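Local coordinates for protein latent form of PPO4 Tyrosinase (Agaricus bisporus var. bisporus H97, PDB 4OUA) that oxidises monophenols and o-diphenols to o-quinones at a two-copper site, starting melanin synthesis, and is seen here in its latent form, at residues B[412-417]-B[476-481]; B[524-529]-B[543-548]; B[430-435]-B[502-507]. All blocks are in the same frame, centred on the assembly; numbering follows the deposited sequence.

Interaction 1: B[412-417]-B[476-481]; sequences WTIQAS and VHLDRF
Trp412 meets the far segment mainly through its backbone: its O accepts a hydrogen bond from Leu478 N (3.2 Å). Its N makes only a weak, long bond to Asp479 OD2. The indole leads away from this contact, and NE1 is taken up by Phe489 O. Next, Thr413 faces His477 as a non-hydrogen-bonded antiparallel pair. With OG1 placed opposite its own N (chi1 -170°), the Thr413 hydroxyl leans back over the partner strand and gives a weak bond to Val476 O (3.0 Å), while it approaches the His477 ring obliquely at ND1 (3.8 Å). His477, on this face, packs against helix 212-224. Ile414 turns to the other face, in a hydrogen-bonded pair with Val476. Val476 N donates to Ile414 O (3.1 Å); the return bond from Ile414 N to Val476 O is modelled improbably short, so its length is doubtful. Beside these bonds, Ile414 CB rests on Val476 CB (3.9 Å). Farther out, Ile414 crosses Leu478 at about a right angle, its CG1 against the Leu478 CD2 methyl (3.7 Å). An alanine in place of Leu478 would lack CG and both methyls and is likely to open a gap beside Ile414 CG1 and CD1. Ile447 of strand 446-451 touches Leu478 and Val476 here. Leu478 occupies the N-cap position of helix 479-485, so the chain passes from strand to helix within the contact. The outermost strand 471-477 thus pairs with 407-419 in a four-stranded antiparallel sheet of the tyrosinase C-terminal domain, its Ile414 face packed on a second sheet as in a beta sandwich.

Interaction 2: B[524-529]-B[543-548]; sequences QGRPLH and IPIVNF
Gly525 and Val546 form an antiparallel hydrogen-bonded pair, with two backbone hydrogen bonds. Gly525 N donates to Val546 O (2.7 Å) and Val546 N returns a bond to Gly525 O (3.1 Å). Val546 O also receives a CA-H...O contact from Gln524 CA (3.2 Å). At Gln524 and Asn547, a non-hydrogen-bonded pair, the side chains lie side by side and point the same way with amide planes 70° apart. They bring two acceptors together, Gln524 OE1 and Asn547 OD1 (3.3 Å), which do not bond to each other. Arg522 separately supplies donors to both: its NE binds Asn547 OD1 and its NH2 makes a weak bond to Gln524 OE1, which probably offsets the unfavourable pairing. With CG anti to the backbone N (chi1 177°), Gln524 brings CG against Ile545 CG2 (3.7 Å). Towards Ile543 the contact becomes apolar: Pro527, which has no N-H to give, sets CG against Ile543 CB (3.7 Å) and CD near Ile545 CD1, while Ile543 N is bonded to Asp540 OD2. On its other edge, strand 520-530 bonds to Asp411 and Thr413 of strand 407-419. The pair belongs to an antiparallel beta hairpin whose second strand, 538-548, is outermost in its sheet.

Interaction 3: B[430-435]-B[502-507]; sequences IFYFAA and KLSYKV
This is an antiparallel strand pairing in which strand 428-433 lies beside strand 503-509, with 446-451 on the far side of the first and the short 553-554 on that of the second. Tyr432 and Ser504 form its central hydrogen-bonded pair: Tyr432 N reaches Ser504 O and Ser504 N reaches Tyr432 O, both at 3.0 Å. At one end Ile430 N donates to Lys506 O (2.8 Å). At the other, Ala434 N bonds Lys502 O (3.0 Å), so the ladder runs back to the residue that closes a helix in a Schellman motif. The side chains divide between two faces. Tyr432 has CG between its N and its carbonyl carbon (chi1 68°), which swings the ring across the neighbouring strand; Ser504 OG then sits over one face of it, toward the rim at CZ (3.5 Å). Lys506 CB comes to the ring's edge, and Ala434 CB approaches Ser504 OG. On the other side of the sheet, Phe431 CD1 lies against Tyr505 CB (3.4 Å), the two side chains meeting obliquely. Phe433 turns its edge to Leu503 CA and brings CE1 to Leu503 CB (3.9 Å). Ile521 and Val523 of strand 520-530 close over this aromatic and aliphatic side. Backbone bonds thus hold the strands in register, while the chemistry of the faces differs: Phe431, Phe433 and Leu503 suit a buried interface between sheets, whereas the Tyr432-Ser504-Lys506 face admits polar groups, the Lys506 chain leading away from the contact as does that of Lys502 at the end of the pairing.

From the N terminus, segment 412-417 comes first, and 430-435 follows one strand later. The chain returns to 412-417 at 476-481, closing interaction 1, then traverses helix 491-500 before 502-507 joins 430-435 in interaction 3; the two loops therefore cross. Interaction 2 opens only afterwards and closes the short hairpin of 524-529 and 543-548, in series with both. Interactions 1 and 2 belong to one sheet, joined by the probable bond from Gln524 N to Thr413 O and by Trp412 lying on Gly525. Interaction 3 lies in the other sheet and packs on interaction 1 through Ile414 against Phe431. Interactions 2 and 3 do not touch, their nearest atoms being about 8 Å apart.

Interaction 1: B[412-417]-B[476-481]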
loop_
_atom_site.group_PDB
_atom_site.type_symbol
_atom_site.label_atom_id
_atom_site.label_comp_id
_atom_site.label_asym_id
_atom_site.label_seq_id
_atom_site.Cartn_x
_atom_site.Cartn_y
_atom_site.Cartn_z
ATOM N N TRP B 412 -16.824 -8.972 12.954
ATOM C CA TRP B 412 -15.763 -9.888 13.363
ATOM C C TRP B 412 -14.487 -9.706 12.551
ATOM O O TRP B 412 -14.517 -9.678 11.321
ATOM C CB TRP B 412 -16.244 -11.336 13.251
ATOM C CG TRP B 412 -17.468 -11.614 14.066
ATOM C CD1 TRP B 412 -18.760 -11.634 13.625
ATOM C CD2 TRP B 412 -17.518 -11.901 15.468
ATOM N NE1 TRP B 412 -19.609 -11.921 14.665
ATOM C CE2 TRP B 412 -18.872 -12.089 15.807
ATOM C CE3 TRP B 412 -16.547 -12.020 16.468
ATOM C CZ2 TRP B 412 -19.281 -12.387 17.106
ATOM C CZ3 TRP B 412 -16.955 -12.317 17.755
ATOM C CH2 TRP B 412 -18.310 -12.497 18.063
ATOM N N THR B 413 -13.368 -9.588 13.254
ATOM C CA THR B 413 -12.068 -9.454 12.614
ATOM C C THR B 413 -10.998 -10.197 13.404
ATOM O O THR B 413 -11.078 -10.296 14.629
ATOM C CB THR B 413 -11.652 -7.981 12.477
ATOM O OG1 THR B 413 -10.497 -7.885 11.635
ATOM C CG2 THR B 413 -11.326 -7.394 13.840
ATOM N N ILE B 414 -9.999 -10.720 12.702
ATOM C CA ILE B 414 -8.878 -11.375 13.362
ATOM C C ILE B 414 -7.844 -10.339 13.780
ATOM O O ILE B 414 -7.068 -9.852 12.958
ATOM C CB ILE B 414 -8.215 -12.428 12.460
ATOM C CG1 ILE B 414 -9.175 -13.592 12.211
ATOM C CG2 ILE B 414 -6.930 -12.933 13.092
ATOM C CD1 ILE B 414 -8.571 -14.713 11.402
ATOM N N GLN B 415 -7.850 -9.996 15.063
ATOM C CA GLN B 415 -6.929 -9.003 15.596
ATOM C C GLN B 415 -5.591 -9.656 15.920
ATOM O O GLN B 415 -5.534 -10.649 16.642
ATOM C CB GLN B 415 -7.523 -8.337 16.840
ATOM C CG GLN B 415 -7.196 -6.859 16.985
ATOM C CD GLN B 415 -5.758 -6.606 17.396
ATOM O OE1 GLN B 415 -5.080 -7.493 17.914
ATOM N NE2 GLN B 415 -5.286 -5.385 17.168
ATOM N N ALA B 416 -4.515 -9.098 15.376
ATOM C CA ALA B 416 -3.182 -9.638 15.607
ATOM C C ALA B 416 -2.181 -8.527 15.895
ATOM O O ALA B 416 -2.025 -7.598 15.105
ATOM C CB ALA B 416 -2.729 -10.464 14.413
ATOM N N SER B 417 -1.511 -8.628 17.036
ATOM C CA SER B 417 -0.495 -7.656 17.411
ATOM C C SER B 417 0.778 -8.373 17.831
ATOM O O SER B 417 0.738 -9.510 18.298
ATOM C CB SER B 417 -0.996 -6.754 18.541
ATOM O OG SER B 417 -1.187 -7.490 19.737
ATOM N N VAL B 476 -7.606 -9.108 9.965
ATOM C CA VAL B 476 -8.178 -9.941 8.914
ATOM C C VAL B 476 -9.661 -10.159 9.192
ATOM O O VAL B 476 -10.038 -10.570 10.288
ATOM C CB VAL B 476 -7.460 -11.295 8.805
ATOM C CG1 VAL B 476 -8.180 -12.198 7.816
ATOM C CG2 VAL B 476 -6.009 -11.089 8.395
ATOM N N HIS B 477 -10.496 -9.877 8.196
ATOM C CA HIS B 477 -11.944 -9.875 8.385
ATOM C C HIS B 477 -12.577 -11.242 8.138
ATOM O O HIS B 477 -12.050 -12.056 7.380
ATOM C CB HIS B 477 -12.580 -8.827 7.472
ATOM C CG HIS B 477 -11.977 -7.467 7.614
ATOM N ND1 HIS B 477 -12.349 -6.586 8.608
ATOM C CD2 HIS B 477 -11.018 -6.836 6.894
ATOM C CE1 HIS B 477 -11.650 -5.472 8.490
ATOM N NE2 HIS B 477 -10.836 -5.596 7.459
ATOM N N LEU B 478 -13.717 -11.481 8.781
ATOM C CA LEU B 478 -14.373 -12.784 8.735
ATOM C C LEU B 478 -15.837 -12.679 8.322
ATOM O O LEU B 478 -16.517 -13.694 8.168
ATOM C CB LEU B 478 -14.278 -13.468 10.099
ATOM C CG LEU B 478 -12.900 -13.519 10.758
ATOM C CD1 LEU B 478 -13.008 -14.108 12.155
ATOM C CD2 LEU B 478 -11.929 -14.319 9.906
ATOM N N ASP B 479 -16.310 -11.449 8.146
ATOM C CA ASP B 479 -17.725 -11.172 7.906
ATOM C C ASP B 479 -18.337 -12.015 6.790
ATOM O O ASP B 479 -19.313 -12.731 7.005
ATOM C CB ASP B 479 -17.918 -9.690 7.585
ATOM C CG ASP B 479 -17.259 -8.785 8.604
ATOM O OD1 ASP B 479 -16.116 -8.341 8.356
ATOM O OD2 ASP B 479 -17.882 -8.522 9.655
ATOM N N ARG B 480 -17.759 -11.928 5.597
ATOM C CA ARG B 480 -18.309 -12.612 4.434
ATOM C C ARG B 480 -18.208 -14.135 4.549
ATOM O O ARG B 480 -18.918 -14.862 3.854
ATOM C CB ARG B 480 -17.612 -12.127 3.163
ATOM C CG ARG B 480 -16.108 -12.020 3.290
ATOM C CD ARG B 480 -15.502 -11.310 2.093
ATOM N NE ARG B 480 -14.046 -11.367 2.131
ATOM C CZ ARG B 480 -13.329 -12.360 1.615
ATOM N NH1 ARG B 480 -13.936 -13.373 1.014
ATOM N NH2 ARG B 480 -12.007 -12.338 1.699
ATOM N N PHE B 481 -17.329 -14.612 5.425
ATOM C CA PHE B 481 -17.219 -16.044 5.682
ATOM C C PHE B 481 -18.360 -16.519 6.571
ATOM O O PHE B 481 -18.999 -17.535 6.297
ATOM C CB PHE B 481 -15.878 -16.383 6.333
ATOM C CG PHE B 481 -14.727 -16.407 5.373
ATOM C CD1 PHE B 481 -14.467 -17.535 4.613
ATOM C CD2 PHE B 481 -13.902 -15.305 5.232
ATOM C CE1 PHE B 481 -13.409 -17.561 3.728
ATOM C CE2 PHE B 481 -12.842 -15.327 4.349
ATOM C CZ PHE B 481 -12.596 -16.456 3.596
#

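Interaction 2: B[524-529]-B[543-548]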
loop_
_atom_site.group_PDB
_atom_site.type_symbol
_atom_site.label_atom_id
_atom_site.label_comp_id
_atom_site.label_asym_id
_atom_site.label_seq_id
_atom_site.Cartn_x
_atom_site.Cartn_y
_atom_site.Cartn_z
ATOM N N GLN B 524 -11.602 -10.735 17.455
ATOM C CA GLN B 524 -12.306 -9.646 18.122
ATOM C C GLN B 524 -13.608 -9.282 17.415
ATOM O O GLN B 524 -13.608 -8.923 16.237
ATOM C CB GLN B 524 -11.404 -8.414 18.220
ATOM C CG GLN B 524 -12.078 -7.195 18.832
ATOM C CD GLN B 524 -11.123 -6.031 19.012
ATOM O OE1 GLN B 524 -9.933 -6.223 19.265
ATOM N NE2 GLN B 524 -11.641 -4.814 18.881
ATOM N N GLY B 525 -14.715 -9.377 18.145
ATOM C CA GLY B 525 -16.017 -8.991 17.627
ATOM C C GLY B 525 -16.434 -7.623 18.136
ATOM O O GLY B 525 -16.109 -7.247 19.262
ATOM N N ARG B 526 -17.159 -6.878 17.307
ATOM C CA ARG B 526 -17.538 -5.509 17.643
ATOM C C ARG B 526 -19.020 -5.234 17.414
ATOM O O ARG B 526 -19.540 -5.471 16.324
ATOM C CB ARG B 526 -16.705 -4.516 16.831
ATOM C CG ARG B 526 -15.269 -4.377 17.303
ATOM C CD ARG B 526 -14.498 -3.415 16.419
ATOM N NE ARG B 526 -15.200 -2.146 16.245
ATOM C CZ ARG B 526 -15.007 -1.071 17.004
ATOM N NH1 ARG B 526 -14.128 -1.106 17.997
ATOM N NH2 ARG B 526 -15.691 0.041 16.769
ATOM N N PRO B 527 -19.703 -4.721 18.450
ATOM C CA PRO B 527 -21.122 -4.358 18.384
ATOM C C PRO B 527 -21.360 -3.123 17.523
ATOM O O PRO B 527 -21.059 -2.010 17.953
ATOM C CB PRO B 527 -21.485 -4.070 19.849
ATOM C CG PRO B 527 -20.367 -4.653 20.661
ATOM C CD PRO B 527 -19.153 -4.536 19.801
ATOM N N LEU B 528 -21.891 -3.322 16.322
ATOM C CA LEU B 528 -22.219 -2.209 15.442
ATOM C C LEU B 528 -23.724 -2.112 15.240
ATOM O O LEU B 528 -24.416 -3.130 15.192
ATOM C CB LEU B 528 -21.523 -2.356 14.089
ATOM C CG LEU B 528 -19.995 -2.327 14.071
ATOM C CD1 LEU B 528 -19.489 -2.395 12.641
ATOM C CD2 LEU B 528 -19.464 -1.089 14.769
ATOM N N HIS B 529 -24.226 -0.888 15.121
ATOM C CA HIS B 529 -25.654 -0.685 14.912
ATOM C C HIS B 529 -25.921 0.448 13.923
ATOM O O HIS B 529 -25.113 1.365 13.770
ATOM C CB HIS B 529 -26.362 -0.419 16.248
ATOM C CG HIS B 529 -25.970 0.869 16.905
ATOM N ND1 HIS B 529 -26.680 2.038 16.731
ATOM C CD2 HIS B 529 -24.952 1.170 17.745
ATOM C CE1 HIS B 529 -26.111 3.005 17.430
ATOM N NE2 HIS B 529 -25.060 2.503 18.055
ATOM N N ILE B 543 -22.658 -2.255 24.675
ATOM C CA ILE B 543 -22.215 -3.645 24.669
ATOM C C ILE B 543 -20.693 -3.747 24.642
ATOM O O ILE B 543 -20.039 -3.124 23.805
ATOM C CB ILE B 543 -22.794 -4.410 23.464
ATOM C CG1 ILE B 543 -24.307 -4.195 23.374
ATOM C CG2 ILE B 543 -22.461 -5.891 23.563
ATOM C CD1 ILE B 543 -24.960 -4.907 22.209
ATOM N N PRO B 544 -20.126 -4.544 25.560
ATOM C CA PRO B 544 -18.673 -4.711 25.680
ATOM C C PRO B 544 -18.068 -5.452 24.490
ATOM O O PRO B 544 -18.717 -6.327 23.914
ATOM C CB PRO B 544 -18.521 -5.530 26.965
ATOM C CG PRO B 544 -19.798 -6.289 27.073
ATOM C CD PRO B 544 -20.859 -5.371 26.535
ATOM N N ILE B 545 -16.839 -5.097 24.129
ATOM C CA ILE B 545 -16.149 -5.739 23.016
ATOM C C ILE B 545 -15.921 -7.221 23.303
ATOM O O ILE B 545 -15.663 -7.608 24.443
ATOM C CB ILE B 545 -14.791 -5.066 22.723
ATOM C CG1 ILE B 545 -14.956 -3.550 22.583
ATOM C CG2 ILE B 545 -14.159 -5.656 21.472
ATOM C CD1 ILE B 545 -15.761 -3.129 21.374
ATOM N N VAL B 546 -16.017 -8.045 22.265
ATOM C CA VAL B 546 -15.812 -9.480 22.413
ATOM C C VAL B 546 -14.447 -9.904 21.874
ATOM O O VAL B 546 -14.064 -9.528 20.768
ATOM C CB VAL B 546 -16.908 -10.281 21.688
ATOM C CG1 VAL B 546 -16.650 -11.773 21.818
ATOM C CG2 VAL B 546 -18.276 -9.921 22.240
ATOM N N ASN B 547 -13.719 -10.688 22.664
ATOM C CA ASN B 547 -12.409 -11.179 22.253
ATOM C C ASN B 547 -12.234 -12.669 22.528
ATOM O O ASN B 547 -12.389 -13.124 23.660
ATOM C CB ASN B 547 -11.301 -10.389 22.953
ATOM C CG ASN B 547 -11.287 -8.926 22.556
ATOM O OD1 ASN B 547 -10.714 -8.555 21.530
ATOM N ND2 ASN B 547 -11.914 -8.086 23.370
ATOM N N PHE B 548 -11.911 -13.423 21.481
ATOM C CA PHE B 548 -11.668 -14.855 21.610
ATOM C C PHE B 548 -10.203 -15.186 21.356
ATOM O O PHE B 548 -9.636 -14.793 20.337
ATOM C CB PHE B 548 -12.556 -15.639 20.643
ATOM C CG PHE B 548 -14.021 -15.554 20.959
ATOM C CD1 PHE B 548 -14.452 -15.342 22.258
ATOM C CD2 PHE B 548 -14.968 -15.687 19.957
ATOM C CE1 PHE B 548 -15.801 -15.265 22.552
ATOM C CE2 PHE B 548 -16.320 -15.610 20.245
ATOM C CZ PHE B 548 -16.736 -15.399 21.544
#

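Interaction 3: B[430-435]-B[502-507]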
loop_
_atom_site.group_PDB
_atom_site.type_symbol
_atom_site.label_atom_id
_atom_site.label_comp_id
_atom_site.label_asym_id
_atom_site.label_seq_id
_atom_site.Cartn_x
_atom_site.Cartn_y
_atom_site.Cartn_z
ATOM N N ILE B 430 -0.496 -16.558 7.898
ATOM C CA ILE B 430 -1.558 -17.096 7.054
ATOM C C ILE B 430 -2.726 -17.626 7.880
ATOM O O ILE B 430 -2.529 -18.398 8.815
ATOM C CB ILE B 430 -1.032 -18.229 6.151
ATOM C CG1 ILE B 430 0.292 -17.824 5.500
ATOM C CG2 ILE B 430 -2.072 -18.609 5.108
ATOM C CD1 ILE B 430 0.222 -16.531 4.722
ATOM N N PHE B 431 -3.939 -17.213 7.528
ATOM C CA PHE B 431 -5.140 -17.672 8.222
ATOM C C PHE B 431 -6.042 -18.461 7.281
ATOM O O PHE B 431 -6.286 -18.046 6.148
ATOM C CB PHE B 431 -5.911 -16.488 8.812
ATOM C CG PHE B 431 -5.105 -15.651 9.762
ATOM C CD1 PHE B 431 -5.109 -15.920 11.120
ATOM C CD2 PHE B 431 -4.344 -14.592 9.297
ATOM C CE1 PHE B 431 -4.368 -15.151 11.996
ATOM C CE2 PHE B 431 -3.601 -13.820 10.167
ATOM C CZ PHE B 431 -3.613 -14.099 11.518
ATOM N N TYR B 432 -6.550 -19.594 7.757
ATOM C CA TYR B 432 -7.382 -20.458 6.927
ATOM C C TYR B 432 -8.167 -21.469 7.758
ATOM O O TYR B 432 -7.864 -21.698 8.929
ATOM C CB TYR B 432 -6.518 -21.191 5.898
ATOM C CG TYR B 432 -5.575 -22.203 6.509
ATOM C CD1 TYR B 432 -5.804 -23.564 6.372
ATOM C CD2 TYR B 432 -4.463 -21.795 7.232
ATOM C CE1 TYR B 432 -4.945 -24.491 6.932
ATOM C CE2 TYR B 432 -3.600 -22.714 7.796
ATOM C CZ TYR B 432 -3.845 -24.061 7.642
ATOM O OH TYR B 432 -2.985 -24.978 8.203
ATOM N N PHE B 433 -9.179 -22.069 7.139
ATOM C CA PHE B 433 -9.945 -23.138 7.769
ATOM C C PHE B 433 -9.323 -24.495 7.455
ATOM O O PHE B 433 -9.170 -24.861 6.291
ATOM C CB PHE B 433 -11.403 -23.108 7.304
ATOM C CG PHE B 433 -12.189 -21.946 7.839
ATOM C CD1 PHE B 433 -11.870 -21.380 9.062
ATOM C CD2 PHE B 433 -13.249 -21.419 7.118
ATOM C CE1 PHE B 433 -12.594 -20.312 9.556
ATOM C CE2 PHE B 433 -13.975 -20.350 7.607
ATOM C CZ PHE B 433 -13.647 -19.797 8.828
ATOM N N ALA B 434 -8.968 -25.238 8.497
ATOM C CA ALA B 434 -8.340 -26.543 8.322
ATOM C C ALA B 434 -9.343 -27.678 8.516
ATOM O O ALA B 434 -8.975 -28.778 8.924
ATOM C CB ALA B 434 -7.172 -26.699 9.282
ATOM N N ALA B 435 -10.609 -27.404 8.220
ATOM C CA ALA B 435 -11.660 -28.406 8.360
ATOM C C ALA B 435 -11.785 -29.252 7.098
ATOM O O ALA B 435 -12.814 -29.885 6.862
ATOM C CB ALA B 435 -12.988 -27.740 8.685
ATOM N N LYS B 502 -12.414 -25.300 12.331
ATOM C CA LYS B 502 -11.027 -25.277 12.781
ATOM C C LYS B 502 -10.235 -24.110 12.201
ATOM O O LYS B 502 -9.362 -24.303 11.357
ATOM C CB LYS B 502 -10.331 -26.593 12.427
ATOM C CG LYS B 502 -10.845 -27.798 13.197
ATOM C CD LYS B 502 -10.011 -29.031 12.892
ATOM C CE LYS B 502 -10.409 -30.204 13.769
ATOM N NZ LYS B 502 -9.538 -31.387 13.532
ATOM N N LEU B 503 -10.545 -22.900 12.656
ATOM C CA LEU B 503 -9.785 -21.723 12.254
ATOM C C LEU B 503 -8.353 -21.812 12.768
ATOM O O LEU B 503 -8.111 -21.737 13.972
ATOM C CB LEU B 503 -10.447 -20.446 12.771
ATOM C CG LEU B 503 -9.585 -19.187 12.671
ATOM C CD1 LEU B 503 -9.229 -18.897 11.221
ATOM C CD2 LEU B 503 -10.285 -17.998 13.310
ATOM N N SER B 504 -7.408 -21.976 11.850
ATOM C CA SER B 504 -6.004 -22.087 12.220
ATOM C C SER B 504 -5.151 -21.099 11.436
ATOM O O SER B 504 -5.500 -20.715 10.319
ATOM C CB SER B 504 -5.501 -23.513 11.993
ATOM O OG SER B 504 -5.717 -23.922 10.655
ATOM N N TYR B 505 -4.036 -20.684 12.026
ATOM C CA TYR B 505 -3.122 -19.773 11.350
ATOM C C TYR B 505 -1.732 -20.384 11.224
ATOM O O TYR B 505 -1.495 -21.511 11.657
ATOM C CB TYR B 505 -3.050 -18.432 12.078
ATOM C CG TYR B 505 -2.323 -18.474 13.402
ATOM C CD1 TYR B 505 -0.994 -18.084 13.498
ATOM C CD2 TYR B 505 -2.968 -18.894 14.557
ATOM C CE1 TYR B 505 -0.327 -18.115 14.707
ATOM C CE2 TYR B 505 -2.310 -18.928 15.770
ATOM C CZ TYR B 505 -0.989 -18.537 15.839
ATOM O OH TYR B 505 -0.324 -18.569 17.045
ATOM N N LYS B 506 -0.813 -19.627 10.638
ATOM C CA LYS B 506 0.464 -20.182 10.221
ATOM C C LYS B 506 1.491 -19.080 9.976
ATOM O O LYS B 506 1.377 -18.319 9.014
ATOM C CB LYS B 506 0.259 -21.026 8.959
ATOM C CG LYS B 506 1.498 -21.721 8.424
ATOM C CD LYS B 506 1.154 -22.550 7.193
ATOM C CE LYS B 506 2.353 -23.283 6.628
ATOM N NZ LYS B 506 1.934 -24.077 5.436
ATOM N N VAL B 507 2.488 -18.991 10.851
ATOM C CA VAL B 507 3.523 -17.969 10.724
ATOM C C VAL B 507 4.700 -18.503 9.911
ATOM O O VAL B 507 5.458 -19.350 10.381
ATOM C CB VAL B 507 4.021 -17.488 12.104
ATOM C CG1 VAL B 507 5.131 -16.458 11.945
ATOM C CG2 VAL B 507 2.867 -16.911 12.911
#